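Local coordinates for protein lectin 2 (Agrocybe aegerita, PDB 4TQJ) that binds sugars as a fungal lectin, specifically recognising N-acetylglucosamine at the non-reducing terminus of glycans, at residues A[226-238]-A[285-297]. The protein carries 1 engineered substitution. Numbering follows the deposited sequence.
Sequences GDHPRFVADLTGD and RFIADLTGNGRGD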
# COMPACT_ATOMS: atom_id res chain seq x y z
N GLY A 226 -10.73 -16.78 30.90
CA GLY A 226 -10.80 -15.33 31.10
C GLY A 226 -9.44 -14.74 31.46
O GLY A 226 -8.81 -13.91 30.77
N ASP A 227 -8.96 -15.29 32.54
CA ASP A 227 -8.07 -14.64 33.46
C ASP A 227 -6.61 -14.74 33.06
O ASP A 227 -5.79 -13.94 33.52
CB ASP A 227 -8.31 -15.33 34.80
CG ASP A 227 -9.80 -15.51 35.08
OD1 ASP A 227 -10.22 -16.58 35.57
OD2 ASP A 227 -10.57 -14.57 34.80
N HIS A 228 -6.30 -15.71 32.20
CA HIS A 228 -4.92 -16.03 31.84
C HIS A 228 -4.75 -16.15 30.34
O HIS A 228 -4.73 -17.27 29.79
CB HIS A 228 -4.49 -17.34 32.49
CG HIS A 228 -4.74 -17.38 33.96
ND1 HIS A 228 -5.62 -18.27 34.55
CD2 HIS A 228 -4.24 -16.63 34.98
CE1 HIS A 228 -5.64 -18.07 35.85
NE2 HIS A 228 -4.81 -17.08 36.14
N PRO A 229 -4.64 -15.00 29.66
CA PRO A 229 -4.45 -14.97 28.20
C PRO A 229 -3.20 -15.72 27.75
O PRO A 229 -2.18 -15.66 28.42
CB PRO A 229 -4.32 -13.47 27.89
CG PRO A 229 -4.03 -12.81 29.22
CD PRO A 229 -4.71 -13.65 30.24
N ARG A 230 -3.31 -16.44 26.64
CA ARG A 230 -2.17 -17.14 26.05
C ARG A 230 -2.00 -16.77 24.59
O ARG A 230 -2.98 -16.55 23.88
CB ARG A 230 -2.32 -18.66 26.19
CG ARG A 230 -1.95 -19.18 27.58
CD ARG A 230 -2.88 -20.31 28.00
NE ARG A 230 -4.19 -19.79 28.42
CZ ARG A 230 -5.30 -20.52 28.53
NH1 ARG A 230 -5.28 -21.82 28.24
NH2 ARG A 230 -6.43 -19.95 28.93
N PHE A 231 -0.75 -16.74 24.15
CA PHE A 231 -0.41 -16.28 22.81
C PHE A 231 0.62 -17.17 22.15
O PHE A 231 1.42 -17.83 22.81
CB PHE A 231 0.19 -14.87 22.89
CG PHE A 231 -0.59 -13.91 23.72
CD1 PHE A 231 -1.56 -13.10 23.15
CD2 PHE A 231 -0.34 -13.80 25.08
CE1 PHE A 231 -2.28 -12.20 23.92
CE2 PHE A 231 -1.06 -12.90 25.86
CZ PHE A 231 -2.03 -12.09 25.27
N VAL A 232 0.61 -17.17 20.82
CA VAL A 232 1.71 -17.77 20.07
C VAL A 232 2.40 -16.67 19.27
O VAL A 232 1.74 -15.84 18.66
CB VAL A 232 1.25 -18.91 19.16
CG1 VAL A 232 0.85 -20.11 20.01
CG2 VAL A 232 0.08 -18.46 18.30
N ALA A 233 3.72 -16.66 19.29
CA ALA A 233 4.45 -15.53 18.72
C ALA A 233 5.92 -15.85 18.71
O ALA A 233 6.39 -16.54 19.61
CB ALA A 233 4.18 -14.26 19.55
N ASP A 234 6.64 -15.37 17.71
CA ASP A 234 8.07 -15.57 17.67
C ASP A 234 8.75 -14.65 18.67
O ASP A 234 8.73 -13.43 18.50
CB ASP A 234 8.62 -15.28 16.28
CG ASP A 234 10.06 -15.69 16.14
OD1 ASP A 234 10.61 -16.24 17.12
OD2 ASP A 234 10.64 -15.48 15.05
N LEU A 235 9.34 -15.25 19.70
CA LEU A 235 10.04 -14.53 20.76
C LEU A 235 11.57 -14.67 20.65
O LEU A 235 12.30 -14.15 21.49
CB LEU A 235 9.59 -15.07 22.13
CG LEU A 235 8.08 -15.05 22.37
CD1 LEU A 235 7.73 -15.56 23.78
CD2 LEU A 235 7.50 -13.67 22.14
N THR A 236 12.05 -15.38 19.64
CA THR A 236 13.50 -15.58 19.50
C THR A 236 14.05 -15.08 18.16
O THR A 236 15.25 -14.95 17.99
CB THR A 236 13.87 -17.04 19.61
OG1 THR A 236 13.22 -17.76 18.55
CG2 THR A 236 13.41 -17.58 20.97
N GLY A 237 13.16 -14.78 17.22
CA GLY A 237 13.61 -14.29 15.93
C GLY A 237 13.96 -15.37 14.93
O GLY A 237 14.35 -15.04 13.81
N ASP A 238 13.80 -16.64 15.30
CA ASP A 238 14.07 -17.74 14.37
C ASP A 238 12.94 -17.99 13.37
O ASP A 238 13.03 -18.90 12.55
CB ASP A 238 14.39 -19.04 15.12
CG ASP A 238 13.15 -19.78 15.59
OD1 ASP A 238 12.07 -19.17 15.70
OD2 ASP A 238 13.25 -20.97 15.89
N ARG A 285 -4.15 -7.41 27.18
CA ARG A 285 -2.73 -7.68 26.98
C ARG A 285 -2.43 -8.15 25.54
O ARG A 285 -3.29 -8.75 24.88
CB ARG A 285 -2.21 -8.65 28.03
CG ARG A 285 -1.86 -7.96 29.38
CD ARG A 285 -2.21 -8.81 30.61
NE ARG A 285 -3.66 -9.03 30.74
CZ ARG A 285 -4.21 -9.91 31.58
NH1 ARG A 285 -3.44 -10.66 32.38
NH2 ARG A 285 -5.52 -10.06 31.62
N PHE A 286 -1.23 -7.86 25.04
CA PHE A 286 -0.86 -8.19 23.66
C PHE A 286 0.61 -8.57 23.59
O PHE A 286 1.42 -8.15 24.42
CB PHE A 286 -1.05 -6.98 22.71
CG PHE A 286 -2.44 -6.41 22.68
CD1 PHE A 286 -3.29 -6.68 21.62
CD2 PHE A 286 -2.89 -5.57 23.70
CE1 PHE A 286 -4.59 -6.13 21.58
CE2 PHE A 286 -4.15 -5.03 23.67
CZ PHE A 286 -5.01 -5.31 22.61
N ILE A 287 0.96 -9.35 22.58
CA ILE A 287 2.35 -9.54 22.21
C ILE A 287 2.49 -8.84 20.87
O ILE A 287 1.70 -9.08 19.95
CB ILE A 287 2.71 -11.03 22.02
CG1 ILE A 287 2.38 -11.83 23.29
CG2 ILE A 287 4.19 -11.15 21.64
CD1 ILE A 287 2.97 -11.23 24.56
N ALA A 288 3.46 -7.95 20.76
CA ALA A 288 3.71 -7.24 19.51
C ALA A 288 5.17 -6.86 19.45
O ALA A 288 5.83 -6.77 20.49
CB ALA A 288 2.83 -6.00 19.42
N ASP A 289 5.70 -6.64 18.24
CA ASP A 289 7.10 -6.26 18.11
C ASP A 289 7.27 -4.76 18.28
O ASP A 289 6.94 -4.00 17.37
CB ASP A 289 7.69 -6.71 16.76
CG ASP A 289 9.19 -6.42 16.66
OD1 ASP A 289 9.74 -5.86 17.62
OD2 ASP A 289 9.80 -6.75 15.63
N LEU A 290 7.75 -4.34 19.44
CA LEU A 290 7.84 -2.91 19.71
C LEU A 290 9.22 -2.35 19.40
O LEU A 290 9.45 -1.17 19.60
CB LEU A 290 7.45 -2.58 21.16
CG LEU A 290 5.98 -2.23 21.43
CD1 LEU A 290 5.03 -3.36 21.02
CD2 LEU A 290 5.78 -1.87 22.90
N THR A 291 10.13 -3.18 18.89
CA THR A 291 11.48 -2.71 18.64
C THR A 291 12.04 -3.03 17.25
O THR A 291 13.20 -2.73 16.97
CB THR A 291 12.45 -3.23 19.69
OG1 THR A 291 12.45 -4.66 19.65
CG2 THR A 291 12.03 -2.73 21.09
N GLY A 292 11.23 -3.63 16.38
CA GLY A 292 11.65 -3.88 15.02
C GLY A 292 12.68 -4.98 14.88
O GLY A 292 13.31 -5.11 13.83
N ASN A 293 12.86 -5.80 15.91
CA ASN A 293 13.82 -6.90 15.80
C ASN A 293 13.22 -8.26 15.47
O ASN A 293 13.93 -9.25 15.43
CB ASN A 293 14.68 -7.00 17.06
CG ASN A 293 13.88 -7.34 18.31
OD1 ASN A 293 12.66 -7.54 18.26
ND2 ASN A 293 14.58 -7.41 19.45
N GLY A 294 11.91 -8.31 15.22
CA GLY A 294 11.26 -9.58 14.90
C GLY A 294 10.99 -10.46 16.12
O GLY A 294 10.67 -11.65 15.99
N ARG A 295 11.14 -9.89 17.31
CA ARG A 295 10.86 -10.64 18.54
C ARG A 295 9.67 -10.02 19.28
O ARG A 295 9.59 -8.81 19.40
CB ARG A 295 12.08 -10.67 19.47
CG ARG A 295 13.11 -11.71 19.11
CD ARG A 295 14.11 -11.18 18.07
NE ARG A 295 15.32 -11.99 18.04
CZ ARG A 295 16.31 -11.84 17.18
NH1 ARG A 295 16.25 -10.89 16.24
NH2 ARG A 295 17.37 -12.63 17.25
N GLY A 296 8.77 -10.85 19.79
CA GLY A 296 7.60 -10.33 20.46
C GLY A 296 7.90 -9.69 21.81
O GLY A 296 8.64 -10.25 22.63
N ASP A 297 7.29 -8.52 22.04
CA ASP A 297 7.36 -7.83 23.32
C ASP A 297 5.99 -7.88 23.99
O ASP A 297 4.97 -8.04 23.31
CB ASP A 297 7.80 -6.38 23.10
CG ASP A 297 9.11 -6.31 22.37
OD1 ASP A 297 10.11 -6.79 22.93
OD2 ASP A 297 9.14 -5.80 21.22
O HOH W 1 -3.41 -13.06 33.84
O HOH W 2 -6.36 -11.39 33.93
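Phe231 and Ile287 join neighbouring blades of a beta-propeller built from FG-GAP-like repeats. Their strands, 230-233 and 285-288, run nearly parallel (8°) with axes 8.1 Å apart. Ile287 CG1 lies over one face of the Phe231 ring, 4.1 Å from its centroid, in a CH-pi contact. Ile287 has CG1 anti to its carbonyl carbon (chi1 -56°), which leaves CG2 anti to the backbone N, 3.7 Å from Ala233 CB. Leu235 points its CB away, but its CD2 reaches Gly296 O at 3.6 Å.

At one end, Pro229 CG sits over the centre of one face of the Arg285 guanidinium, 3.7 Å from Arg285 CZ, the side chains crossing at about a right angle. Two waters link Asp227 O to Arg285 NH1 and NH2, respectively. NH1 also bonds to Phe272 O.

At the other end, Asp234 OD1 accepts from Thr236 N, an Asx turn, and from Gly237 N, an Asx motif; OD2 accepts from Gly239 N. Gly237 CA lies over one face of the Arg295 guanidinium, offset toward its rim, while NH1 holds Asn293 O in plane and NE bonds to Gly313 O. Gly296 N donates to Asp234 O at 2.9 Å, tilted 16° from the carbonyl plane.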